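Local coordinates for HTH-type transcriptional regulator cbl (PDB 2FYI), which may act as an accessory transcriptional regulator of the cys regulon, a LysR-family DNA-binding protein represented here by its cofactor-binding domain, at residues 113-118 with 161-166; 91-96 with 176-181; 85-90 with 121-126. All blocks are in the same frame, centred on the assembly; numbering follows the deposited sequence.

Contact 1: residues 113-118 with 161-166; sequences WPLITY and IGLVAE
Leu115 pairs with Ile161, and Ile116 with Gly162, as parallel neighbours in the sheet of one lobe of the LysR cofactor-binding domain, which has the fold of the periplasmic binding proteins. The axes of the short strands 115-118 and 161-165 come within 4.6 Å and are inclined at 22°. Between them in sequence come helix 125-134, strand 141-145, which lines the other side of 115-118, and helix 148-157.

Backbone hydrogen bonds zip up the first half. Ile161 both donates and accepts: its N reaches Pro114 O at 2.9 Å, and its O takes the N-H of Ile116, each donor lying almost in line with the carbonyl it approaches. Ile116 O then receives Leu163 N in a longer bond of 3.2 Å, with the donor tilted from the carbonyl plane.

Apolar contacts gather on the face of Leu115, Ile161 and Leu163. With CG1 of Ile161 set between its backbone N and carbonyl carbon (chi1 65°), the chain leads CD1 back toward residues 113-118, where it meets Trp113 CB at 3.5 Å, the two side chains crossing nearly at right angles. The two methyls of Leu115 divide their work: CD2 packs on CG1 and CD1 of Ile161, while CD1 reaches Leu163 CD1 at 3.9 Å. Phe132 and Ile128 of helix 125-134 add to this face; Ile116, on the other face, packs against Ile151 and Val155 of helix 148-157.

Side-chain hydroxyls take over where the strands part. Thr117 OG1, swung anti to N (chi1 -158°), donates to Leu163 O at 3.0 Å. Tyr118 reaches across to the partner strand, and its OH, also hydrogen-bonded to Ser148 OG, accepts the N-H of Ala165 at 3.0 Å, with that nitrogen at the ring edge, in plane.

Contact 2: residues 91-96 with 176-181; sequences LLVPHD and NLIRLD
His95, in the conformer described here, lays one face of its imidazole over the backbone of residues 176-177: Asn176 C stands 3.4 Å above the plane, offset toward the rim, while Leu177 N lies higher, over the centre. Ile178 CB approaches the same ring obliquely, the two side chains crossing at about a right angle. Both residues have a second conformer, which leaves their side-chain contacts less certain. The backbone N of His95 donates to Asn176 O at 2.8 Å, a bent bond whose donor is tilted from the carbonyl plane. The other flat group, the guanidinium of Arg179, is met obliquely by Leu92 CD1; its NH2 is held by Ser168 and by a salt bridge to Glu174.

Along the strands the backbones pair reciprocally. Leu91 and Leu180 exchange two hydrogen bonds, both in the carbonyl plane, and Val93 and Ile178 exchange two more, of which Val93 N to Ile178 O, at 3.0 Å, is nearly straight at 174°.

The two sheet faces differ. On one, Leu92 has CG anti to N (chi1 -176°), which carries its branches across to Leu177: CD2 touches Leu177 CD1 at 3.8 Å. On the other, Val93 and this conformer of Ile178 lie side by side with CG2 against CG2 at 3.7 Å, and Leu180 CD1 closes on the same valine methyl.

Alternating hydrogen-bonded and non-hydrogen-bonded pairs make this an antiparallel strand pair, placing 177-180 beside the long strand 79-94 in a LysR cofactor-binding lobe.

Contact 3: residues 85-90 with 121-126; sequences FRWHHS and GITGRS
His89 NE2 donates to Thr123 O at 2.7 Å, with an N-H...O angle of 162°. The acceptor lies almost in the imidazole plane, whereas the donor is tilted by 23° from the plane of the carbonyl. Next along the ring edge, CE1 comes close to Gly124 O, so two successive carbonyls face this one rim of the histidine. Trp87 meets the same turn with the far end of its indole: CH2 touches Thr123 CG2 at 3.5 Å, the two side chains crossing at about a right angle, while Gly124 N sits at the ring edge.

The two aromatic groups also touch each other. Trp87 CZ3 lies 3.5 Å above the imidazole plane, toward its rim, and His89 CD2 is in turn at the edge of the indole.

Residues 85-90 belong to the long strand 79-94, which runs between the two lobes of this periplasmic-binding-protein-like domain; Gly124 is the N-cap of helix 125-134, and its CA carries no side chain just where a CB would run into the His89 ring at CE1.

Farther out, Ser70 OG holds Trp87 NE1 and Thr23 OG1 pairs with Thr123 OG1. On the helix side, Arg125 points away from the strand: it forms a salt bridge with Asp129 through NE and donates from NH1 to Tyr118 O.

How the contacts relate
Contacts 1 and 3 are buried, and contact 3 lies nearest the chain centre; contact 2 is only partly buried and ends in exposed loops. Strand 161-165 unites the first two, since Gly162 O probably bonds to Leu92 N, and it also probably bonds through Val164 O to Ser90 N in contact 3. Contacts 2 and 3 use successive parts of strand 79-94, while strand 115-118 of contact 1 leads on to the turn and helix of contact 3. Their chemistry differs accordingly: parallel pairing extended by hydroxyls in contact 1, reciprocal antiparallel bonds in contact 2, and one imidazole-to-carbonyl bond beside an indole in contact 3.

Contact 1: residues 113-118 with 161-166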
loop_
_atom_site.group_PDB
_atom_site.type_symbol
_atom_site.label_atom_id
_atom_site.label_comp_id
_atom_site.label_asym_id
_atom_site.label_seq_id
_atom_site.Cartn_x
_atom_site.Cartn_y
_atom_site.Cartn_z
ATOM N N TRP A 113 11.318 21.426 5.927
ATOM C CA TRP A 113 11.701 20.080 6.387
ATOM C C TRP A 113 11.531 19.026 5.316
ATOM O O TRP A 113 10.761 19.221 4.362
ATOM C CB TRP A 113 10.869 19.692 7.580
ATOM C CG TRP A 113 10.906 20.724 8.603
ATOM C CD1 TRP A 113 10.206 21.931 8.629
ATOM C CD2 TRP A 113 11.688 20.691 9.765
ATOM N NE1 TRP A 113 10.538 22.637 9.762
ATOM C CE2 TRP A 113 11.450 21.900 10.470
ATOM C CE3 TRP A 113 12.576 19.761 10.282
ATOM C CZ2 TRP A 113 12.054 22.181 11.655
ATOM C CZ3 TRP A 113 13.195 20.046 11.433
ATOM C CH2 TRP A 113 12.927 21.246 12.131
ATOM N N PRO A 114 12.260 17.904 5.445
ATOM C CA PRO A 114 12.050 16.756 4.543
ATOM C C PRO A 114 10.603 16.228 4.597
ATOM O O PRO A 114 10.147 15.897 5.661
ATOM C CB PRO A 114 13.043 15.706 5.101
ATOM C CG PRO A 114 14.083 16.510 5.781
ATOM C CD PRO A 114 13.350 17.658 6.404
ATOM N N LEU A 115 9.879 16.162 3.488
ATOM C CA LEU A 115 8.511 15.632 3.554
ATOM C C LEU A 115 8.401 14.190 3.156
ATOM O O LEU A 115 9.105 13.713 2.240
ATOM C CB LEU A 115 7.579 16.361 2.642
ATOM C CG LEU A 115 7.338 17.756 3.149
ATOM C CD1 LEU A 115 6.171 18.382 2.355
ATOM C CD2 LEU A 115 7.066 17.707 4.660
ATOM N N ILE A 116 7.487 13.498 3.828
ATOM C CA ILE A 116 7.157 12.147 3.481
ATOM C C ILE A 116 5.686 12.179 3.203
ATOM O O ILE A 116 4.877 12.390 4.093
ATOM C CB ILE A 116 7.431 11.196 4.622
ATOM C CG1 ILE A 116 8.846 11.375 5.121
ATOM C CG2 ILE A 116 7.210 9.750 4.193
ATOM C CD1 ILE A 116 9.033 10.662 6.395
ATOM N N THR A 117 5.327 11.993 1.947
ATOM C CA THR A 117 3.935 12.141 1.578
ATOM C C THR A 117 3.567 11.316 0.361
ATOM O O THR A 117 4.411 10.595 -0.175
ATOM C CB THR A 117 3.557 13.598 1.386
ATOM O OG1 THR A 117 2.147 13.709 1.533
ATOM C CG2 THR A 117 3.948 14.083 0.032
ATOM N N TYR A 118 2.304 11.408 -0.046
ATOM C CA TYR A 118 1.802 10.599 -1.154
ATOM C C TYR A 118 2.437 10.994 -2.468
ATOM O O TYR A 118 2.790 12.134 -2.674
ATOM C CB TYR A 118 0.281 10.720 -1.265
ATOM C CG TYR A 118 -0.402 10.407 0.032
ATOM C CD1 TYR A 118 -1.003 11.422 0.774
ATOM C CD2 TYR A 118 -0.403 9.114 0.540
ATOM C CE1 TYR A 118 -1.609 11.159 1.981
ATOM C CE2 TYR A 118 -1.005 8.838 1.738
ATOM C CZ TYR A 118 -1.604 9.875 2.462
ATOM O OH TYR A 118 -2.221 9.628 3.668
ATOM N N ILE A 161 9.191 14.598 8.129
ATOM C CA ILE A 161 7.831 14.702 8.652
ATOM C C ILE A 161 6.796 14.269 7.599
ATOM O O ILE A 161 7.110 14.168 6.405
ATOM C CB ILE A 161 7.517 16.133 9.081
ATOM C CG1 ILE A 161 7.541 17.051 7.861
ATOM C CG2 ILE A 161 8.491 16.589 10.128
ATOM C CD1 ILE A 161 7.663 18.489 8.165
ATOM N N GLY A 162 5.564 14.017 8.018
ATOM C CA GLY A 162 4.603 13.438 7.090
ATOM C C GLY A 162 3.370 14.277 6.883
ATOM O O GLY A 162 2.855 14.902 7.823
ATOM N N LEU A 163 2.892 14.313 5.645
ATOM C CA LEU A 163 1.551 14.823 5.379
ATOM C C LEU A 163 0.658 13.630 5.107
ATOM O O LEU A 163 0.883 12.899 4.143
ATOM C CB LEU A 163 1.567 15.790 4.205
ATOM C CG LEU A 163 2.109 17.147 4.682
ATOM C CD1 LEU A 163 2.442 18.044 3.548
ATOM C CD2 LEU A 163 1.115 17.837 5.575
ATOM N N VAL A 164 -0.305 13.380 5.988
ATOM C CA VAL A 164 -1.194 12.225 5.844
ATOM C C VAL A 164 -2.652 12.624 5.935
ATOM O O VAL A 164 -2.998 13.553 6.644
ATOM C CB VAL A 164 -0.946 11.170 6.925
ATOM C CG1 VAL A 164 0.405 10.616 6.789
ATOM C CG2 VAL A 164 -1.094 11.773 8.296
ATOM N N ALA A 165 -3.495 11.910 5.201
ATOM C CA ALA A 165 -4.946 11.972 5.361
ATOM C C ALA A 165 -5.326 11.948 6.848
ATOM O O ALA A 165 -4.850 11.099 7.574
ATOM C CB ALA A 165 -5.554 10.783 4.650
ATOM N N GLU A 166 -6.191 12.847 7.307
ATOM C CA GLU A 166 -6.478 12.899 8.745
ATOM C C GLU A 166 -7.090 11.598 9.309
ATOM O O GLU A 166 -6.889 11.247 10.471
ATOM C CB GLU A 166 -7.365 14.097 9.080
ATOM C CG GLU A 166 -8.716 14.067 8.342
ATOM C CD GLU A 166 -9.690 15.210 8.712
ATOM O OE1 GLU A 166 -10.541 15.557 7.864
ATOM O OE2 GLU A 166 -9.613 15.749 9.836
#

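Contact 2: residues 91-96 with 176-181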
loop_
_atom_site.group_PDB
_atom_site.type_symbol
_atom_site.label_atom_id
_atom_site.label_comp_id
_atom_site.label_asym_id
_atom_site.label_seq_id
_atom_site.Cartn_x
_atom_site.Cartn_y
_atom_site.Cartn_z
ATOM N N LEU A 91 -0.558 16.898 9.709
ATOM C CA LEU A 91 0.898 16.829 9.733
ATOM C C LEU A 91 1.288 15.850 10.810
ATOM O O LEU A 91 0.868 15.987 11.956
ATOM C CB LEU A 91 1.492 18.221 9.985
ATOM C CG LEU A 91 3.015 18.355 9.889
ATOM C CD1 LEU A 91 3.491 17.930 8.540
ATOM C CD2 LEU A 91 3.460 19.758 10.136
ATOM N N LEU A 92 2.061 14.836 10.439
ATOM C CA LEU A 92 2.480 13.799 11.405
ATOM C C LEU A 92 3.953 13.951 11.811
ATOM O O LEU A 92 4.841 13.870 10.979
ATOM C CB LEU A 92 2.222 12.408 10.820
ATOM C CG LEU A 92 2.499 11.168 11.677
ATOM C CD1 LEU A 92 1.582 11.142 12.859
ATOM C CD2 LEU A 92 2.339 9.887 10.861
ATOM N N VAL A 93 4.221 14.190 13.080
ATOM C CA VAL A 93 5.608 14.451 13.502
ATOM C C VAL A 93 5.969 13.713 14.771
ATOM O O VAL A 93 5.095 13.358 15.539
ATOM C CB VAL A 93 5.866 15.936 13.797
ATOM C CG1 VAL A 93 5.635 16.747 12.553
ATOM C CG2 VAL A 93 4.985 16.424 14.925
ATOM N N PRO A 94 7.259 13.451 14.999
ATOM C CA PRO A 94 7.651 12.824 16.264
ATOM C C PRO A 94 7.334 13.682 17.486
ATOM O O PRO A 94 7.261 14.903 17.385
ATOM C CB PRO A 94 9.161 12.649 16.118
ATOM C CG PRO A 94 9.433 12.757 14.676
ATOM C CD PRO A 94 8.410 13.656 14.106
ATOM N N HIS A 95 7.164 13.026 18.633
ATOM C CA HIS A 95 6.732 13.693 19.871
ATOM C C HIS A 95 7.503 14.970 20.212
ATOM O O HIS A 95 6.911 15.940 20.707
ATOM C CB HIS A 95 6.746 12.742 21.088
ATOM C CG HIS A 95 5.412 12.126 21.405
ATOM N ND1 HIS A 95 4.214 12.767 21.163
ATOM C CD2 HIS A 95 5.090 10.937 21.973
ATOM C CE1 HIS A 95 3.213 11.992 21.545
ATOM N NE2 HIS A 95 3.717 10.874 22.037
ATOM N N ASP A 96 8.808 14.977 19.967
ATOM C CA ASP A 96 9.608 16.089 20.421
ATOM C C ASP A 96 10.179 16.941 19.285
ATOM O O ASP A 96 11.257 17.524 19.430
ATOM C CB ASP A 96 10.676 15.608 21.429
ATOM C CG ASP A 96 10.202 15.748 22.981
ATOM O OD1 ASP A 96 8.956 15.725 23.286
ATOM O OD2 ASP A 96 11.086 15.885 23.913
ATOM N N ASN A 176 4.629 7.396 19.680
ATOM C CA ASN A 176 5.378 8.596 20.000
ATOM C C ASN A 176 5.339 9.569 18.850
ATOM O O ASN A 176 6.287 10.328 18.637
ATOM C CB ASN A 176 6.845 8.264 20.253
ATOM C CG ASN A 176 7.028 7.350 21.417
ATOM O OD1 ASN A 176 7.334 7.804 22.519
ATOM N ND2 ASN A 176 6.824 6.053 21.199
ATOM N N LEU A 177 4.267 9.512 18.080
ATOM C CA LEU A 177 4.048 10.487 17.049
ATOM C C LEU A 177 2.850 11.296 17.469
ATOM O O LEU A 177 2.056 10.849 18.293
ATOM C CB LEU A 177 3.747 9.804 15.726
ATOM C CG LEU A 177 4.730 8.772 15.205
ATOM C CD1 LEU A 177 4.323 8.434 13.791
ATOM C CD2 LEU A 177 6.145 9.307 15.255
ATOM N N ILE A 178 2.709 12.480 16.881
ATOM C CA ILE A 178 1.583 13.369 17.159
ATOM C C ILE A 178 1.094 14.002 15.850
ATOM O O ILE A 178 1.899 14.273 14.948
ATOM C CB ILE A 178 1.980 14.437 18.212
ATOM C CG1 ILE A 178 0.903 15.510 18.354
ATOM C CG2 ILE A 178 3.327 15.057 17.877
ATOM C CD1 ILE A 178 1.040 16.339 19.634
ATOM N N ARG A 179 -0.217 14.203 15.732
ATOM C CA ARG A 179 -0.798 14.851 14.547
ATOM C C ARG A 179 -1.004 16.352 14.777
ATOM O O ARG A 179 -1.660 16.734 15.711
ATOM C CB ARG A 179 -2.120 14.175 14.182
ATOM C CG ARG A 179 -1.950 12.998 13.247
ATOM C CD ARG A 179 -2.909 11.806 13.530
ATOM N NE ARG A 179 -2.496 10.605 12.775
ATOM C CZ ARG A 179 -2.724 10.417 11.462
ATOM N NH1 ARG A 179 -3.402 11.328 10.754
ATOM N NH2 ARG A 179 -2.293 9.310 10.856
ATOM N N LEU A 180 -0.425 17.208 13.954
ATOM C CA LEU A 180 -0.671 18.640 14.105
ATOM C C LEU A 180 -1.688 19.089 13.049
ATOM O O LEU A 180 -1.643 18.641 11.880
ATOM C CB LEU A 180 0.623 19.425 13.983
ATOM C CG LEU A 180 1.803 19.021 14.888
ATOM C CD1 LEU A 180 3.055 19.882 14.735
ATOM C CD2 LEU A 180 1.321 19.035 16.298
ATOM N N ASP A 181 -2.627 19.935 13.460
ATOM C CA ASP A 181 -3.777 20.290 12.631
ATOM C C ASP A 181 -3.352 21.296 11.563
ATOM O O ASP A 181 -2.868 22.379 11.887
ATOM C CB ASP A 181 -4.860 20.895 13.537
ATOM C CG ASP A 181 -6.054 21.484 12.754
ATOM O OD1 ASP A 181 -5.867 21.928 11.605
ATOM O OD2 ASP A 181 -7.192 21.526 13.293
#

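Contact 3: residues 85-90 with 121-126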
loop_
_atom_site.group_PDB
_atom_site.type_symbol
_atom_site.label_atom_id
_atom_site.label_comp_id
_atom_site.label_asym_id
_atom_site.label_seq_id
_atom_site.Cartn_x
_atom_site.Cartn_y
_atom_site.Cartn_z
ATOM N N PHE A 85 -17.662 11.755 1.493
ATOM C CA PHE A 85 -17.404 12.731 2.548
ATOM C C PHE A 85 -16.166 13.550 2.195
ATOM O O PHE A 85 -15.449 13.219 1.244
ATOM C CB PHE A 85 -17.229 12.052 3.903
ATOM C CG PHE A 85 -16.116 11.075 3.924
ATOM C CD1 PHE A 85 -14.813 11.498 4.156
ATOM C CD2 PHE A 85 -16.354 9.721 3.643
ATOM C CE1 PHE A 85 -13.757 10.593 4.145
ATOM C CE2 PHE A 85 -15.294 8.792 3.623
ATOM C CZ PHE A 85 -13.984 9.234 3.874
ATOM N N ARG A 86 -15.921 14.624 2.947
ATOM C CA ARG A 86 -14.698 15.423 2.770
ATOM C C ARG A 86 -13.641 15.222 3.842
ATOM O O ARG A 86 -13.935 14.812 4.956
ATOM C CB ARG A 86 -15.007 16.889 2.563
ATOM C CG ARG A 86 -15.710 17.063 1.272
ATOM C CD ARG A 86 -16.622 18.231 1.329
ATOM N NE ARG A 86 -16.073 19.325 0.534
ATOM C CZ ARG A 86 -15.314 20.326 0.997
ATOM N NH1 ARG A 86 -14.985 20.436 2.303
ATOM N NH2 ARG A 86 -14.884 21.239 0.132
ATOM N N TRP A 87 -12.389 15.466 3.471
ATOM C CA TRP A 87 -11.275 15.236 4.379
ATOM C C TRP A 87 -10.071 16.081 4.066
ATOM O O TRP A 87 -9.916 16.563 2.937
ATOM C CB TRP A 87 -10.868 13.793 4.332
ATOM C CG TRP A 87 -10.366 13.353 3.027
ATOM C CD1 TRP A 87 -11.095 12.844 2.007
ATOM C CD2 TRP A 87 -8.994 13.341 2.593
ATOM N NE1 TRP A 87 -10.271 12.501 0.957
ATOM C CE2 TRP A 87 -8.975 12.794 1.294
ATOM C CE3 TRP A 87 -7.779 13.736 3.180
ATOM C CZ2 TRP A 87 -7.783 12.629 0.567
ATOM C CZ3 TRP A 87 -6.601 13.570 2.457
ATOM C CH2 TRP A 87 -6.613 13.027 1.162
ATOM N N HIS A 88 -9.218 16.246 5.076
ATOM C CA HIS A 88 -8.043 17.102 4.986
ATOM C C HIS A 88 -6.788 16.360 5.353
ATOM O O HIS A 88 -6.817 15.375 6.099
ATOM C CB HIS A 88 -8.151 18.226 5.990
ATOM C CG HIS A 88 -9.091 19.311 5.594
ATOM N ND1 HIS A 88 -8.675 20.439 4.923
ATOM C CD2 HIS A 88 -10.419 19.458 5.793
ATOM C CE1 HIS A 88 -9.708 21.235 4.714
ATOM N NE2 HIS A 88 -10.776 20.663 5.235
ATOM N N HIS A 89 -5.658 16.867 4.882
ATOM C CA HIS A 89 -4.383 16.326 5.330
ATOM C C HIS A 89 -4.027 16.863 6.695
ATOM O O HIS A 89 -4.347 18.008 7.047
ATOM C CB HIS A 89 -3.275 16.706 4.380
ATOM C CG HIS A 89 -3.395 16.075 3.038
ATOM N ND1 HIS A 89 -3.782 16.780 1.920
ATOM C CD2 HIS A 89 -3.186 14.803 2.634
ATOM C CE1 HIS A 89 -3.806 15.967 0.882
ATOM N NE2 HIS A 89 -3.441 14.762 1.287
ATOM N N SER A 90 -3.338 16.058 7.474
ATOM C CA SER A 90 -2.737 16.632 8.642
ATOM C C SER A 90 -1.238 16.301 8.737
ATOM O O SER A 90 -0.686 15.582 7.904
ATOM C CB SER A 90 -3.555 16.349 9.903
ATOM O OG SER A 90 -3.472 15.002 10.301
ATOM N N GLY A 121 -0.792 12.251 -7.894
ATOM C CA GLY A 121 -1.920 11.521 -8.433
ATOM C C GLY A 121 -2.738 10.810 -7.377
ATOM O O GLY A 121 -3.831 10.312 -7.667
ATOM N N ILE A 122 -2.230 10.749 -6.150
ATOM C CA ILE A 122 -2.900 9.950 -5.128
ATOM C C ILE A 122 -2.968 10.563 -3.722
ATOM O O ILE A 122 -2.043 11.240 -3.255
ATOM C CB ILE A 122 -2.326 8.508 -5.033
ATOM C CG1 ILE A 122 -0.904 8.519 -4.469
ATOM C CG2 ILE A 122 -2.374 7.823 -6.377
ATOM C CD1 ILE A 122 -0.713 7.530 -3.403
ATOM N N THR A 123 -4.086 10.274 -3.065
ATOM C CA THR A 123 -4.468 10.840 -1.771
ATOM C C THR A 123 -4.214 12.347 -1.591
ATOM O O THR A 123 -3.571 12.809 -0.640
ATOM C CB THR A 123 -3.932 9.951 -0.643
ATOM O OG1 THR A 123 -4.285 8.608 -0.962
ATOM C CG2 THR A 123 -4.587 10.264 0.684
ATOM N N GLY A 124 -4.726 13.099 -2.555
ATOM C CA GLY A 124 -4.803 14.542 -2.456
ATOM C C GLY A 124 -3.499 15.286 -2.552
ATOM O O GLY A 124 -3.390 16.392 -2.070
ATOM N N ARG A 125 -2.516 14.681 -3.193
ATOM C CA ARG A 125 -1.166 15.226 -3.244
ATOM C C ARG A 125 -1.184 16.610 -3.862
ATOM O O ARG A 125 -0.377 17.485 -3.510
ATOM C CB ARG A 125 -0.258 14.283 -4.040
ATOM C CG ARG A 125 1.041 14.881 -4.462
ATOM C CD ARG A 125 1.915 15.271 -3.277
ATOM N NE ARG A 125 3.071 15.984 -3.805
ATOM C CZ ARG A 125 4.189 15.409 -4.242
ATOM N NH1 ARG A 125 4.379 14.098 -4.168
ATOM N NH2 ARG A 125 5.133 16.162 -4.751
ATOM N N SER A 126 -2.119 16.823 -4.776
ATOM C CA SER A 126 -2.117 18.077 -5.493
ATOM C C SER A 126 -2.641 19.213 -4.633
ATOM O O SER A 126 -2.348 20.369 -4.906
ATOM C CB SER A 126 -2.926 17.976 -6.766
ATOM O OG SER A 126 -4.205 17.554 -6.396
#